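Local coordinates for envelopment polyprotein (Bovine Schmallenberg virus BH80/Germany/2011, PDB 7A56) that probably drives the merging of viral and host membranes during virus entry, as a class II fusion glycoprotein, here in its trimeric postfusion form, at residues Glu76-Ile82 against Ser332-Tyr338; Glu120-Gly126 against Asp181-Tyr187; Lys198-Val202 against Cys212-Asp216; Lys262-Val267 against Asp301-Cys307. All blocks are in the same frame, centred on the assembly; numbering follows the deposited sequence.

Contact 1 (Glu76-Ile82 against Ser332-Tyr338); sequences ESHIPAI and SVGTINY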
loop_
_atom_site.group_PDB
_atom_site.type_symbol
_atom_site.label_atom_id
_atom_site.label_comp_id
_atom_site.label_asym_id
_atom_site.label_seq_id
_atom_site.Cartn_x
_atom_site.Cartn_y
_atom_site.Cartn_z
ATOM N N GLU A 76 5.169 -30.735 15.555
ATOM C CA GLU A 76 4.813 -29.344 15.311
ATOM C C GLU A 76 5.313 -28.945 13.932
ATOM O O GLU A 76 6.393 -29.363 13.525
ATOM C CB GLU A 76 5.436 -28.466 16.393
ATOM C CG GLU A 76 4.968 -27.015 16.358
ATOM C CD GLU A 76 5.926 -26.115 15.570
ATOM O OE1 GLU A 76 5.844 -24.891 15.781
ATOM O OE2 GLU A 76 6.785 -26.616 14.773
ATOM N N SER A 77 4.554 -28.097 13.216
ATOM C CA SER A 77 5.051 -27.591 11.938
ATOM C C SER A 77 4.230 -26.342 11.613
ATOM O O SER A 77 3.527 -25.789 12.475
ATOM C CB SER A 77 4.974 -28.663 10.845
ATOM O OG SER A 77 5.719 -28.295 9.691
ATOM N N HIS A 78 4.319 -25.894 10.367
ATOM C CA HIS A 78 3.596 -24.693 9.942
ATOM C C HIS A 78 3.319 -24.790 8.453
ATOM O O HIS A 78 4.025 -25.497 7.717
ATOM C CB HIS A 78 4.389 -23.410 10.226
ATOM C CG HIS A 78 5.828 -23.494 9.804
ATOM N ND1 HIS A 78 6.854 -23.796 10.686
ATOM C CD2 HIS A 78 6.408 -23.382 8.589
ATOM C CE1 HIS A 78 8.002 -23.854 10.032
ATOM N NE2 HIS A 78 7.761 -23.607 8.757
ATOM N N ILE A 79 2.334 -24.000 7.992
ATOM C CA ILE A 79 1.937 -23.994 6.600
ATOM C C ILE A 79 1.523 -22.571 6.232
ATOM O O ILE A 79 0.897 -21.895 7.060
ATOM C CB ILE A 79 0.774 -24.977 6.318
ATOM C CG1 ILE A 79 0.310 -24.921 4.862
ATOM C CG2 ILE A 79 -0.421 -24.768 7.249
ATOM C CD1 ILE A 79 -0.674 -26.030 4.513
ATOM N N PRO A 80 1.885 -22.086 5.037
ATOM C CA PRO A 80 1.460 -20.724 4.624
ATOM C C PRO A 80 -0.041 -20.579 4.644
ATOM O O PRO A 80 -0.760 -21.488 4.215
ATOM C CB PRO A 80 1.987 -20.605 3.187
ATOM C CG PRO A 80 3.242 -21.524 3.213
ATOM C CD PRO A 80 2.813 -22.711 4.059
ATOM N N ALA A 81 -0.517 -19.387 5.058
ATOM C CA ALA A 81 -1.956 -19.115 5.027
ATOM C C ALA A 81 -2.289 -18.770 3.581
ATOM O O ALA A 81 -2.368 -17.598 3.208
ATOM C CB ALA A 81 -2.335 -17.990 5.987
ATOM N N ILE A 82 -2.443 -19.818 2.751
ATOM C CA ILE A 82 -2.687 -19.679 1.315
ATOM C C ILE A 82 -3.955 -20.441 0.970
ATOM O O ILE A 82 -4.111 -21.593 1.350
ATOM C CB ILE A 82 -1.492 -20.181 0.469
ATOM C CG1 ILE A 82 -0.350 -19.183 0.596
ATOM C CG2 ILE A 82 -1.906 -20.376 -1.034
ATOM C CD1 ILE A 82 0.994 -19.633 -0.063
ATOM N N SER A 332 -0.178 -15.397 -0.017
ATOM C CA SER A 332 -0.100 -15.678 1.430
ATOM C C SER A 332 -0.591 -14.506 2.270
ATOM O O SER A 332 -0.220 -13.372 2.013
ATOM C CB SER A 332 1.336 -15.958 1.862
ATOM O OG SER A 332 1.341 -16.354 3.233
ATOM N N VAL A 333 -1.368 -14.776 3.328
ATOM C CA VAL A 333 -1.653 -13.726 4.333
ATOM C C VAL A 333 -0.960 -13.999 5.664
ATOM O O VAL A 333 -1.247 -13.316 6.664
ATOM C CB VAL A 333 -3.174 -13.536 4.551
ATOM C CG1 VAL A 333 -3.879 -13.160 3.213
ATOM C CG2 VAL A 333 -3.776 -14.832 5.073
ATOM N N GLY A 334 -0.069 -14.978 5.721
ATOM C CA GLY A 334 0.581 -15.207 6.975
ATOM C C GLY A 334 1.009 -16.670 7.084
ATOM O O GLY A 334 1.214 -17.341 6.072
ATOM N N THR A 335 1.128 -17.133 8.325
ATOM C CA THR A 335 1.556 -18.523 8.615
ATOM C C THR A 335 0.585 -19.166 9.601
ATOM O O THR A 335 0.267 -18.576 10.654
ATOM C CB THR A 335 2.962 -18.532 9.226
ATOM O OG1 THR A 335 3.916 -17.880 8.387
ATOM C CG2 THR A 335 3.430 -20.031 9.583
ATOM N N ILE A 336 0.145 -20.388 9.307
ATOM C CA ILE A 336 -0.599 -21.206 10.262
ATOM C C ILE A 336 0.380 -22.148 10.972
ATOM O O ILE A 336 1.001 -23.012 10.332
ATOM C CB ILE A 336 -1.732 -22.018 9.579
ATOM C CG1 ILE A 336 -2.673 -21.118 8.720
ATOM C CG2 ILE A 336 -2.575 -22.850 10.637
ATOM C CD1 ILE A 336 -3.331 -20.040 9.486
ATOM N N ASN A 337 0.543 -21.973 12.290
ATOM C CA ASN A 337 1.301 -22.928 13.103
ATOM C C ASN A 337 0.363 -23.993 13.631
ATOM O O ASN A 337 -0.810 -23.706 13.905
ATOM C CB ASN A 337 1.992 -22.180 14.249
ATOM C CG ASN A 337 2.966 -21.172 13.744
ATOM O OD1 ASN A 337 3.966 -21.540 13.153
ATOM N ND2 ASN A 337 2.675 -19.887 13.919
ATOM N N TYR A 338 0.877 -25.233 13.789
ATOM C CA TYR A 338 0.024 -26.262 14.349
ATOM C C TYR A 338 0.876 -27.281 15.106
ATOM O O TYR A 338 2.039 -27.518 14.770
ATOM C CB TYR A 338 -0.791 -27.006 13.279
ATOM C CG TYR A 338 0.023 -27.615 12.111
ATOM C CD1 TYR A 338 0.528 -28.910 12.208
ATOM C CD2 TYR A 338 0.258 -26.908 10.931
ATOM C CE1 TYR A 338 1.233 -29.499 11.173
ATOM C CE2 TYR A 338 0.964 -27.486 9.841
ATOM C CZ TYR A 338 1.465 -28.821 10.007
ATOM O OH TYR A 338 2.144 -29.454 8.976
HETATM O O HOH W 1 6.376 -23.641 13.276
HETATM O O HOH W 2 3.127 -27.955 6.959
#

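Contact 2 (Glu120-Gly126 against Asp181-Tyr187); sequences ETGPTIG and DIIRPEY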
loop_
_atom_site.group_PDB
_atom_site.type_symbol
_atom_site.label_atom_id
_atom_site.label_comp_id
_atom_site.label_asym_id
_atom_site.label_seq_id
_atom_site.Cartn_x
_atom_site.Cartn_y
_atom_site.Cartn_z
ATOM N N GLU A 120 -22.350 7.822 -10.598
ATOM C CA GLU A 120 -22.220 7.265 -11.937
ATOM C C GLU A 120 -21.540 8.290 -12.829
ATOM O O GLU A 120 -21.684 9.497 -12.614
ATOM C CB GLU A 120 -23.584 6.933 -12.552
ATOM C CG GLU A 120 -24.229 5.706 -12.087
ATOM C CD GLU A 120 -25.607 5.525 -12.713
ATOM O OE1 GLU A 120 -26.472 6.432 -12.555
ATOM O OE2 GLU A 120 -25.818 4.480 -13.376
ATOM N N THR A 121 -20.823 7.804 -13.854
ATOM C CA THR A 121 -20.254 8.683 -14.875
ATOM C C THR A 121 -20.363 7.966 -16.220
ATOM O O THR A 121 -20.696 6.773 -16.300
ATOM C CB THR A 121 -18.783 9.133 -14.547
ATOM O OG1 THR A 121 -18.400 10.240 -15.384
ATOM C CG2 THR A 121 -17.710 7.978 -14.729
ATOM N N GLY A 122 -20.120 8.734 -17.278
ATOM C CA GLY A 122 -20.153 8.292 -18.652
ATOM C C GLY A 122 -20.006 9.527 -19.533
ATOM O O GLY A 122 -19.756 10.623 -19.036
ATOM N N PRO A 123 -20.127 9.382 -20.842
ATOM C CA PRO A 123 -19.840 10.524 -21.729
ATOM C C PRO A 123 -20.974 11.536 -21.735
ATOM O O PRO A 123 -22.136 11.211 -21.495
ATOM C CB PRO A 123 -19.720 9.865 -23.104
ATOM C CG PRO A 123 -20.727 8.662 -22.974
ATOM C CD PRO A 123 -20.513 8.165 -21.588
ATOM N N THR A 124 -20.627 12.766 -22.111
ATOM C CA THR A 124 -21.652 13.789 -22.236
ATOM C C THR A 124 -22.338 13.646 -23.583
ATOM O O THR A 124 -21.687 13.494 -24.622
ATOM C CB THR A 124 -21.045 15.172 -22.049
ATOM O OG1 THR A 124 -20.580 15.264 -20.698
ATOM C CG2 THR A 124 -22.071 16.285 -22.308
ATOM N N ILE A 125 -23.661 13.668 -23.543
ATOM C CA ILE A 125 -24.524 13.474 -24.700
ATOM C C ILE A 125 -25.452 14.642 -24.941
ATOM O O ILE A 125 -26.281 14.569 -25.850
ATOM C CB ILE A 125 -25.347 12.196 -24.551
ATOM C CG1 ILE A 125 -26.293 12.315 -23.345
ATOM C CG2 ILE A 125 -24.346 11.042 -24.343
ATOM C CD1 ILE A 125 -27.303 11.221 -23.295
ATOM N N GLY A 126 -25.388 15.674 -24.116
ATOM C CA GLY A 126 -26.273 16.815 -24.317
ATOM C C GLY A 126 -26.014 17.811 -23.218
ATOM O O GLY A 126 -25.246 17.547 -22.306
ATOM N N ASP A 181 -24.170 19.421 -17.888
ATOM C CA ASP A 181 -24.100 18.282 -18.816
ATOM C C ASP A 181 -25.221 17.277 -18.584
ATOM O O ASP A 181 -25.749 17.128 -17.470
ATOM C CB ASP A 181 -22.791 17.515 -18.676
ATOM C CG ASP A 181 -21.604 18.224 -19.318
ATOM O OD1 ASP A 181 -21.715 19.447 -19.639
ATOM O OD2 ASP A 181 -20.534 17.547 -19.445
ATOM N N ILE A 182 -25.568 16.570 -19.663
ATOM C CA ILE A 182 -26.306 15.303 -19.617
ATOM C C ILE A 182 -25.354 14.196 -20.059
ATOM O O ILE A 182 -24.672 14.341 -21.106
ATOM C CB ILE A 182 -27.529 15.325 -20.545
ATOM C CG1 ILE A 182 -28.454 16.483 -20.221
ATOM C CG2 ILE A 182 -28.254 13.938 -20.479
ATOM C CD1 ILE A 182 -29.332 16.887 -21.450
ATOM N N ILE A 183 -25.286 13.097 -19.258
ATOM C CA ILE A 183 -24.389 11.987 -19.547
ATOM C C ILE A 183 -25.201 10.711 -19.775
ATOM O O ILE A 183 -26.333 10.558 -19.316
ATOM C CB ILE A 183 -23.356 11.726 -18.409
ATOM C CG1 ILE A 183 -24.093 11.275 -17.137
ATOM C CG2 ILE A 183 -22.462 12.963 -18.188
ATOM C CD1 ILE A 183 -23.197 10.565 -16.075
ATOM N N ARG A 184 -24.566 9.764 -20.447
ATOM C CA ARG A 184 -25.095 8.426 -20.526
ATOM C C ARG A 184 -24.324 7.610 -19.479
ATOM O O ARG A 184 -23.111 7.436 -19.621
ATOM C CB ARG A 184 -24.921 7.842 -21.928
ATOM C CG ARG A 184 -25.415 6.386 -22.045
ATOM C CD ARG A 184 -25.119 5.825 -23.414
ATOM N NE ARG A 184 -23.702 5.478 -23.671
ATOM C CZ ARG A 184 -22.935 6.075 -24.590
ATOM N NH1 ARG A 184 -21.688 5.659 -24.791
ATOM N NH2 ARG A 184 -23.408 7.077 -25.331
ATOM N N PRO A 185 -24.967 7.152 -18.411
ATOM C CA PRO A 185 -24.226 6.434 -17.349
ATOM C C PRO A 185 -23.611 5.154 -17.895
ATOM O O PRO A 185 -24.292 4.366 -18.570
ATOM C CB PRO A 185 -25.306 6.122 -16.297
ATOM C CG PRO A 185 -26.472 6.959 -16.641
ATOM C CD PRO A 185 -26.402 7.304 -18.120
ATOM N N GLU A 186 -22.327 4.919 -17.547
ATOM C CA GLU A 186 -21.583 3.731 -17.991
ATOM C C GLU A 186 -20.823 3.038 -16.847
ATOM O O GLU A 186 -20.749 1.807 -16.836
ATOM C CB GLU A 186 -20.613 4.105 -19.125
ATOM C CG GLU A 186 -21.363 4.548 -20.435
ATOM C CD GLU A 186 -21.807 3.349 -21.248
ATOM O OE1 GLU A 186 -22.489 3.528 -22.288
ATOM O OE2 GLU A 186 -21.428 2.199 -20.842
ATOM N N TYR A 187 -20.301 3.794 -15.871
ATOM C CA TYR A 187 -19.576 3.194 -14.743
ATOM C C TYR A 187 -20.154 3.730 -13.436
ATOM O O TYR A 187 -20.578 4.895 -13.368
ATOM C CB TYR A 187 -18.064 3.520 -14.769
ATOM C CG TYR A 187 -17.257 3.005 -15.947
ATOM C CD1 TYR A 187 -17.317 3.639 -17.199
ATOM C CD2 TYR A 187 -16.380 1.904 -15.791
ATOM C CE1 TYR A 187 -16.548 3.188 -18.262
ATOM C CE2 TYR A 187 -15.612 1.445 -16.856
ATOM C CZ TYR A 187 -15.693 2.094 -18.091
ATOM O OH TYR A 187 -14.921 1.661 -19.155
#

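Contact 3 (Lys198-Val202 against Cys212-Asp216); sequences KDVEV and CSTVD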
loop_
_atom_site.group_PDB
_atom_site.type_symbol
_atom_site.label_atom_id
_atom_site.label_comp_id
_atom_site.label_asym_id
_atom_site.label_seq_id
_atom_site.Cartn_x
_atom_site.Cartn_y
_atom_site.Cartn_z
ATOM N N LYS A 198 -8.832 -9.832 6.824
ATOM C CA LYS A 198 -8.632 -11.180 6.336
ATOM C C LYS A 198 -9.778 -12.067 6.773
ATOM O O LYS A 198 -10.348 -11.898 7.855
ATOM C CB LYS A 198 -7.331 -11.768 6.914
ATOM C CG LYS A 198 -6.161 -10.869 6.671
ATOM C CD LYS A 198 -4.934 -11.482 7.252
ATOM C CE LYS A 198 -3.827 -10.489 7.070
ATOM N NZ LYS A 198 -3.763 -9.461 8.241
ATOM N N ASP A 199 -10.124 -13.020 5.912
ATOM C CA ASP A 199 -11.102 -14.046 6.234
ATOM C C ASP A 199 -10.419 -15.396 5.974
ATOM O O ASP A 199 -10.217 -15.768 4.807
ATOM C CB ASP A 199 -12.351 -13.827 5.369
ATOM C CG ASP A 199 -13.431 -14.898 5.576
ATOM O OD1 ASP A 199 -13.288 -15.782 6.445
ATOM O OD2 ASP A 199 -14.449 -14.851 4.854
ATOM N N VAL A 200 -10.034 -16.102 7.052
ATOM C CA VAL A 200 -9.215 -17.319 6.948
ATOM C C VAL A 200 -9.940 -18.435 7.676
ATOM O O VAL A 200 -10.347 -18.280 8.843
ATOM C CB VAL A 200 -7.787 -17.132 7.517
ATOM C CG1 VAL A 200 -6.969 -18.455 7.476
ATOM C CG2 VAL A 200 -7.060 -16.051 6.748
ATOM N N GLU A 201 -10.110 -19.556 6.984
ATOM C CA GLU A 201 -10.676 -20.736 7.596
ATOM C C GLU A 201 -9.699 -21.877 7.426
ATOM O O GLU A 201 -9.181 -22.115 6.323
ATOM C CB GLU A 201 -12.024 -21.057 6.958
ATOM C CG GLU A 201 -12.702 -22.347 7.536
ATOM C CD GLU A 201 -13.919 -22.735 6.697
ATOM O OE1 GLU A 201 -13.848 -22.603 5.452
ATOM O OE2 GLU A 201 -14.939 -23.128 7.270
ATOM N N VAL A 202 -9.520 -22.652 8.498
ATOM C CA VAL A 202 -8.567 -23.765 8.466
ATOM C C VAL A 202 -9.266 -25.007 8.981
ATOM O O VAL A 202 -10.182 -24.919 9.804
ATOM C CB VAL A 202 -7.307 -23.480 9.311
ATOM C CG1 VAL A 202 -6.604 -22.225 8.804
ATOM C CG2 VAL A 202 -7.663 -23.385 10.773
ATOM N N CYS A 212 -13.555 -27.719 10.860
ATOM C CA CYS A 212 -13.096 -26.441 10.354
ATOM C C CYS A 212 -13.445 -25.298 11.292
ATOM O O CYS A 212 -14.409 -25.374 12.043
ATOM C CB CYS A 212 -13.731 -26.122 8.986
ATOM S SG CYS A 212 -13.387 -27.400 7.783
ATOM N N SER A 213 -12.667 -24.235 11.214
ATOM C CA SER A 213 -13.014 -23.030 11.970
ATOM C C SER A 213 -12.334 -21.820 11.352
ATOM O O SER A 213 -11.206 -21.922 10.822
ATOM C CB SER A 213 -12.563 -23.199 13.442
ATOM O OG SER A 213 -12.813 -22.000 14.149
ATOM N N THR A 214 -13.003 -20.658 11.439
ATOM C CA THR A 214 -12.283 -19.437 11.100
ATOM C C THR A 214 -11.214 -19.256 12.174
ATOM O O THR A 214 -11.352 -19.763 13.291
ATOM C CB THR A 214 -13.234 -18.210 11.008
ATOM O OG1 THR A 214 -14.028 -18.144 12.172
ATOM C CG2 THR A 214 -14.194 -18.380 9.896
ATOM N N VAL A 215 -10.112 -18.612 11.812
ATOM C CA VAL A 215 -9.029 -18.355 12.746
ATOM C C VAL A 215 -8.609 -16.898 12.564
ATOM O O VAL A 215 -8.440 -16.439 11.434
ATOM C CB VAL A 215 -7.843 -19.328 12.532
ATOM C CG1 VAL A 215 -7.206 -19.164 11.169
ATOM C CG2 VAL A 215 -6.796 -19.209 13.655
ATOM N N ASP A 216 -8.480 -16.165 13.660
ATOM C CA ASP A 216 -7.906 -14.831 13.566
ATOM C C ASP A 216 -6.831 -14.657 14.628
ATOM O O ASP A 216 -6.677 -15.489 15.541
ATOM C CB ASP A 216 -8.965 -13.725 13.656
ATOM C CG ASP A 216 -9.787 -13.807 14.873
ATOM O OD1 ASP A 216 -9.202 -13.845 15.984
ATOM O OD2 ASP A 216 -11.032 -13.816 14.705
HETATM O O HOH W 3 -10.251 -15.001 9.663
#

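Contact 4 (Lys262-Val267 against Asp301-Cys307); sequences KKCGSV and DNSYQSC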
loop_
_atom_site.group_PDB
_atom_site.type_symbol
_atom_site.label_atom_id
_atom_site.label_comp_id
_atom_site.label_asym_id
_atom_site.label_seq_id
_atom_site.Cartn_x
_atom_site.Cartn_y
_atom_site.Cartn_z
ATOM N N LYS A 262 -9.226 16.362 -14.250
ATOM C CA LYS A 262 -9.432 15.848 -15.622
ATOM C C LYS A 262 -8.922 14.405 -15.756
ATOM O O LYS A 262 -7.925 14.106 -16.407
ATOM C CB LYS A 262 -8.792 16.766 -16.662
ATOM C CG LYS A 262 -9.368 18.174 -16.599
ATOM C CD LYS A 262 -8.692 19.003 -17.694
ATOM C CE LYS A 262 -9.529 20.173 -18.033
ATOM N NZ LYS A 262 -9.069 20.607 -19.428
ATOM N N LYS A 263 -9.707 13.493 -15.192
ATOM C CA LYS A 263 -9.431 12.060 -15.179
ATOM C C LYS A 263 -10.795 11.378 -15.009
ATOM O O LYS A 263 -11.835 12.044 -15.047
ATOM C CB LYS A 263 -8.383 11.744 -14.097
ATOM C CG LYS A 263 -8.933 11.808 -12.674
ATOM C CD LYS A 263 -7.846 11.761 -11.625
ATOM C CE LYS A 263 -8.474 11.748 -10.182
ATOM N NZ LYS A 263 -7.301 11.866 -9.229
ATOM N N CYS A 264 -10.816 10.046 -14.869
ATOM C CA CYS A 264 -12.095 9.357 -14.934
ATOM C C CYS A 264 -13.042 9.900 -13.865
ATOM O O CYS A 264 -12.638 10.099 -12.718
ATOM C CB CYS A 264 -11.904 7.814 -14.735
ATOM S SG CYS A 264 -13.525 6.950 -14.658
ATOM N N GLY A 265 -14.313 10.134 -14.236
ATOM C CA GLY A 265 -15.289 10.563 -13.237
ATOM C C GLY A 265 -15.299 12.061 -12.904
ATOM O O GLY A 265 -15.670 12.439 -11.777
ATOM N N SER A 266 -14.859 12.928 -13.828
ATOM C CA SER A 266 -14.945 14.380 -13.614
ATOM C C SER A 266 -16.365 14.914 -13.732
ATOM O O SER A 266 -16.627 16.081 -13.357
ATOM C CB SER A 266 -14.017 15.131 -14.595
ATOM O OG SER A 266 -14.454 14.961 -15.941
ATOM N N VAL A 267 -17.301 14.129 -14.254
ATOM C CA VAL A 267 -18.714 14.498 -14.232
ATOM C C VAL A 267 -19.457 13.400 -13.496
ATOM O O VAL A 267 -19.320 12.214 -13.857
ATOM C CB VAL A 267 -19.302 14.679 -15.639
ATOM C CG1 VAL A 267 -20.786 15.071 -15.532
ATOM C CG2 VAL A 267 -18.549 15.841 -16.366
ATOM N N ASP A 301 -16.210 20.422 -18.520
ATOM C CA ASP A 301 -15.205 19.480 -19.007
ATOM C C ASP A 301 -15.600 18.059 -18.608
ATOM O O ASP A 301 -16.123 17.846 -17.518
ATOM C CB ASP A 301 -13.827 19.762 -18.399
ATOM C CG ASP A 301 -13.259 21.137 -18.808
ATOM O OD1 ASP A 301 -13.128 21.365 -20.025
ATOM O OD2 ASP A 301 -12.898 21.935 -17.907
ATOM N N ASN A 302 -15.368 17.080 -19.488
ATOM C CA ASN A 302 -15.685 15.679 -19.144
ATOM C C ASN A 302 -14.546 14.813 -19.643
ATOM O O ASN A 302 -14.277 14.777 -20.840
ATOM C CB ASN A 302 -17.010 15.187 -19.750
ATOM C CG ASN A 302 -17.452 13.788 -19.201
ATOM O OD1 ASN A 302 -16.668 13.076 -18.516
ATOM N ND2 ASN A 302 -18.702 13.425 -19.457
ATOM N N SER A 303 -13.897 14.107 -18.744
ATOM C CA SER A 303 -12.743 13.290 -19.108
ATOM C C SER A 303 -13.072 11.793 -19.086
ATOM O O SER A 303 -12.242 10.973 -18.704
ATOM C CB SER A 303 -11.562 13.631 -18.188
ATOM O OG SER A 303 -10.377 13.002 -18.672
ATOM N N TYR A 304 -14.268 11.429 -19.561
ATOM C CA TYR A 304 -14.768 10.045 -19.577
ATOM C C TYR A 304 -13.855 9.099 -20.346
ATOM O O TYR A 304 -13.774 7.895 -20.029
ATOM C CB TYR A 304 -16.172 10.018 -20.211
ATOM C CG TYR A 304 -16.664 8.636 -20.464
ATOM C CD1 TYR A 304 -16.956 7.802 -19.389
ATOM C CD2 TYR A 304 -16.767 8.121 -21.776
ATOM C CE1 TYR A 304 -17.396 6.483 -19.592
ATOM C CE2 TYR A 304 -17.210 6.813 -22.002
ATOM C CZ TYR A 304 -17.503 5.981 -20.878
ATOM O OH TYR A 304 -17.911 4.649 -21.008
ATOM N N GLN A 305 -13.164 9.617 -21.362
ATOM C CA GLN A 305 -12.265 8.763 -22.108
ATOM C C GLN A 305 -11.208 8.131 -21.203
ATOM O O GLN A 305 -10.691 7.062 -21.542
ATOM C CB GLN A 305 -11.596 9.555 -23.213
ATOM C CG GLN A 305 -10.713 10.657 -22.682
ATOM C CD GLN A 305 -11.382 12.040 -22.634
ATOM O OE1 GLN A 305 -12.622 12.185 -22.609
ATOM N NE2 GLN A 305 -10.549 13.063 -22.630
ATOM N N SER A 306 -10.902 8.756 -20.056
ATOM C CA SER A 306 -10.023 8.148 -19.050
ATOM C C SER A 306 -10.638 6.897 -18.443
ATOM O O SER A 306 -9.934 5.907 -18.153
ATOM C CB SER A 306 -9.739 9.161 -17.946
ATOM O OG SER A 306 -9.089 10.291 -18.503
ATOM N N CYS A 307 -11.940 6.931 -18.174
ATOM C CA CYS A 307 -12.604 5.719 -17.700
ATOM C C CYS A 307 -12.388 4.580 -18.671
ATOM O O CYS A 307 -12.149 3.438 -18.268
ATOM C CB CYS A 307 -14.103 5.972 -17.530
ATOM S SG CYS A 307 -14.434 7.403 -16.465
HETATM O O HOH W 4 -8.359 14.054 -19.870
HETATM O O HOH W 5 -10.748 23.161 -20.812
HETATM O O HOH W 6 -16.133 11.374 -16.458
HETATM O O HOH W 7 -16.092 18.327 -14.831
#

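Contact 1 (Glu76-Ile82 against Ser332-Tyr338)
The ring of Y338 lies across the backbone of S77. The carbonyl oxygen of S77 sits 3.8 Å above one face of the ring, displaced toward the rim, while Y338 OH approaches S77 CB. This follows from a chi1 of 54°, which wedges CG between the backbone N and the carbonyl carbon and folds the ring over the neighbouring strand. I79 CG2 meets the same ring near its plane, 4.0 Å from Y338 CE2, and lies beside I336, whose side chain points the same way. A81 CB continues the apolar row, 3.6 Å from V333 CG2.

Backbone bonds pair the strands antiparallel: S77 and Y338 exchange two, and so do I79 and I336. The segments lie on strands 70-80 and 335-343, neighbours in a five-stranded antiparallel sheet in which 226-231 flanks 335-343 on its other side. Beyond P80 the chain turns at A81, the centre of an inverse gamma turn, whose N reaches G334 O at 2.9 Å from above the carbonyl plane; V333 N returns a bond to A81 O. S332 forms an ST turn, its OG accepting from G334 N at 3.2 Å, and OG also bonds T232 O of the second subunit.

Two waters bridge polar groups. One lies in the plane of the H78 ring, 2.6 Å from H78 ND1, and donates to E76 OE1 and N337 OD1; a second, in the plane of the Y338 ring, joins Y338 OH to H78 O. H78 NE2 bonds D229 of the second subunit, whereas N337 ND2 is held by D229 of its own chain.

Contact 2 (Glu120-Gly126 against Asp181-Tyr187)
The guanidinium of R184 receives P123 CG over one face, 3.5 Å above the plane and offset toward the rim; at its edge, in plane, lies E186 OE1. That carboxylate oxygen uses its anti lone pair to accept from R184 NE at 2.7 Å, a nearly straight bond of 175° within a salt bridge. A bend at chi3 (74°) turns the R184 chain back over the proline, and E186 CG flanks P123 CD. The straight, in-plane NE bond to E186 OE1 helps to fix how the guanidinium is turned.

Two classic beta bulges interrupt the antiparallel pairing. At one, E186 N and Y187 N grip T121 O from opposite faces of its plane; at the other, I125 and G126 both face I182, with I125 N 2.7 Å from I182 O. G122 CA approaches R184 O closely, at 3.2 Å, where the glycine carries no side chain to intervene. T124 OG1 donates to D181 OD2 at 2.6 Å, meeting it from above the carboxylate plane.

E186 has a second charge partner in K245. The contact joins the long, interrupted strand 98-134 to the end of strand 172-183 and, through Y187, the start of strand 187-192, with L269 of strand 268-270 against I183 and helix 305-308 packed on T121 and Y187.

Contact 3 (Lys198-Val202 against Cys212-Asp216)
V200 and V215 lie side by side and point the same way, their CG1 methyls 3.8 Å apart. V202 meets the same V215 methyl obliquely, CG1 to CG1 at 3.9 Å, so one branch of V215 serves two valines of the facing strand. Its chi1 of 63° makes this possible by setting CG1 between the backbone N and the carbonyl carbon. L221 and I230 pack against this apolar face, I230 on V200 and V215, L221 on V202 and V215.

On the face of E201 and T214 the groups are polar. E201 reaches along the neighbouring strand in an extended chain: CG lies 3.6 Å from S213 O and OE2 lies 3.7 Å from C212 CB. T214 instead brings its CB up to V200 O.

The frame is a beta hairpin of strands 197-206 and 209-214. V202 and S213 form a hydrogen-bonded pair, with V202 N to S213 O the straighter of their two bonds at 172°. V215 N then bonds V200 O at 3.0 Å. Where the strands part, a water takes over, accepting from V200 N and donating to V215 O.

Beyond the pair, the C203-C212 disulfide ties the hairpin covalently, and R108 forms salt bridges with both D199 and E201. The chemistry is therefore two-sided: three valines pack together on one side, against L221 and I230, while on the other the paired acids probably help to neutralise the arginine of the adjoining strand.

Contact 4 (Lys262-Val267 against Asp301-Cys307)
With chi1 at 175°, C264 sends SG away from its backbone N, while C307 (chi1 -54°) turns SG back beside its own N; the two sulfurs join in a disulfide whose central torsion is 97°. S266 OG occupies the position between backbone N and carbonyl carbon, which brings it over the second segment to accept from S303 N at 3.0 Å.

The bond between C264 and C307 ties a type II turn, K263 to S266, to a short, weakly bonded helix at about 305-308. Beside it S306 CB abuts C264 N at 3.4 Å, and S303 CB rests against the backbone of K263. S303 OG and S306 OG share a hydrogen bond of 3.0 Å within their own segment. V267 and N302 cross at about a right angle, V267 CG2 being 3.7 Å from N302 CG, and N302 ND2 is engaged by T124 and G122.

K262 runs obliquely past D301, its CE nearest OD2 and its NZ 4.2 Å from D301 OD1, beyond a salt bridge; NZ bonds S277 of the second subunit instead. N302 OD1 accepts from a water that also lies near G265 N, and another water lies 2.7 Å from both S266 O and D301 O. Thus a covalent cross-link ties a turn to a loop that runs into a short helix, with a single direct hydrogen bond and waters supplying the polar complement.

The four contacts form two clusters on opposite sides of the chain's centre. Contacts 1 and 3, centres 12 Å apart, meet through apolar side chains: V333 CG2 lies 3.9 Å from V200 CG2, and I336 CD1 packs on V202 CG1. Contacts 2 and 4, centres 10 Å apart, are joined by polar atoms, with T121 OG1 probably hydrogen-bonded to V267 O at 2.7 Å, while Y304 packs against G122 and E186. Between the clusters the nearest atoms are about 27 Å apart, yet strands 98-134 and 197-206 are neighbours, linking contact 2 to contact 3. Contacts 1 and 4 both touch the second subunit, and a phosphate, probably from the crystallisation liquor, lies about 4 Å from the D301 side chain.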